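Local coordinates for protein precorrin-6Y C5,15-methyltransferase (Decarboxylating) (Geobacter metallireducens, PDB 3E05) that is the C-terminal domain of an enzyme that probably methylates precorrin-6Y at carbons 5 and 15 and decarboxylates it, using S-adenosylmethionine, on the route to adenosylcobalamin, at residues A142-L145 / D146-T149. Residues are numbered along the deposited sequence; the frame is centred on the assembly and turned at random.
Sequences AVTL and DTLT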
loop_
_atom_site.group_PDB
_atom_site.type_symbol
_atom_site.label_atom_id
_atom_site.label_comp_id
_atom_site.label_asym_id
_atom_site.label_seq_id
_atom_site.Cartn_x
_atom_site.Cartn_y
_atom_site.Cartn_z
ATOM N N ALA D 142 -10.541 7.961 9.256
ATOM C CA ALA D 142 -9.936 9.263 8.962
ATOM C C ALA D 142 -9.229 9.191 7.623
ATOM O O ALA D 142 -8.517 8.223 7.371
ATOM C CB ALA D 142 -8.965 9.628 10.039
ATOM N N VAL D 143 -9.372 10.223 6.791
ATOM C CA VAL D 143 -8.618 10.293 5.527
ATOM C C VAL D 143 -7.640 11.494 5.466
ATOM O O VAL D 143 -6.742 11.552 4.629
ATOM C CB VAL D 143 -9.573 10.205 4.287
ATOM C CG1 VAL D 143 -10.302 11.507 4.042
ATOM C CG2 VAL D 143 -8.815 9.793 3.029
ATOM N N THR D 144 -7.819 12.447 6.373
ATOM C CA THR D 144 -6.907 13.567 6.458
ATOM C C THR D 144 -5.996 13.370 7.654
ATOM O O THR D 144 -6.324 12.631 8.587
ATOM C CB THR D 144 -7.647 14.914 6.595
ATOM O OG1 THR D 144 -8.282 14.975 7.868
ATOM C CG2 THR D 144 -8.671 15.119 5.483
ATOM N N LEU D 145 -4.847 14.041 7.617
ATOM C CA LEU D 145 -3.876 13.976 8.685
ATOM C C LEU D 145 -4.364 14.680 9.958
ATOM O O LEU D 145 -4.155 14.168 11.065
ATOM C CB LEU D 145 -2.562 14.595 8.195
ATOM C CG LEU D 145 -1.339 14.581 9.096
ATOM C CD1 LEU D 145 -1.008 13.149 9.509
ATOM C CD2 LEU D 145 -0.176 15.247 8.363
ATOM N N ASP D 146 -5.010 15.837 9.803
ATOM C CA ASP D 146 -5.600 16.553 10.952
ATOM C C ASP D 146 -6.593 15.687 11.735
ATOM O O ASP D 146 -6.527 15.610 12.960
ATOM C CB ASP D 146 -6.277 17.865 10.521
ATOM C CG ASP D 146 -6.746 18.700 11.713
ATOM O OD1 ASP D 146 -5.882 19.197 12.473
ATOM O OD2 ASP D 146 -7.977 18.852 11.890
ATOM N N THR D 147 -7.490 15.016 11.019
ATOM C CA THR D 147 -8.485 14.167 11.679
ATOM C C THR D 147 -7.780 13.030 12.389
ATOM O O THR D 147 -8.034 12.806 13.559
ATOM C CB THR D 147 -9.574 13.690 10.712
ATOM O OG1 THR D 147 -10.279 14.838 10.221
ATOM C CG2 THR D 147 -10.567 12.759 11.408
ATOM N N LEU D 148 -6.849 12.367 11.699
ATOM C CA LEU D 148 -6.057 11.281 12.289
ATOM C C LEU D 148 -5.309 11.705 13.569
ATOM O O LEU D 148 -5.366 11.000 14.577
ATOM C CB LEU D 148 -5.094 10.687 11.247
ATOM C CG LEU D 148 -4.018 9.691 11.711
ATOM C CD1 LEU D 148 -4.629 8.431 12.335
ATOM C CD2 LEU D 148 -3.035 9.358 10.572
ATOM N N THR D 149 -4.632 12.856 13.509
ATOM C CA THR D 149 -3.839 13.401 14.617
ATOM C C THR D 149 -4.696 13.733 15.829
ATOM O O THR D 149 -4.400 13.304 16.950
ATOM C CB THR D 149 -3.098 14.694 14.159
ATOM O OG1 THR D 149 -2.000 14.325 13.315
ATOM C CG2 THR D 149 -2.570 15.510 15.330
#
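T144 caps the N-terminus of helix 145-157 by taking the backbone N-H of T147 on its hydroxyl, with T147 N 3.2 Å from T144 OG1 and an N-H···O angle of 158°. That OG1 sits between its own backbone N and carbonyl carbon (chi1 68°), turned back over the first turn of the helix. The hydroxyl of T147 gives a second bond to the same oxygen, OG1 to OG1 3.1 Å, so T144 OG1 accepts twice. Replacing T144 by a valine would probably leave T147 N without its capping acceptor and T147 OG1 free to turn.

Behind the cap, the helical backbone bonds begin: L148 N reaches T144 O at 3.2 Å, and T149 N reaches L145 O at 2.8 Å. The hydroxyl of T149 is hydrogen-bonded to T149 OG1 of a third subunit.

The apolar contacts fall in two groups. On the sheet side, A142 CB, at the end of strand 137-142, lies 3.8 Å from T147 CG2 and 4.2 Å from L148 CB, while A142 and L148 both rest on I190 of strand 180-193. At the subunit interface, L145 CD1 comes within 4.4 Å of L148 CD2; L145 also packs on L148 of the third subunit, and L148 on its L145.

In this class I (Rossmann-like) methyltransferase fold, the doubly accepting hydroxyl and the bonded T144 O probably fix how the helix leaves the strand, holding both leucines toward that interface.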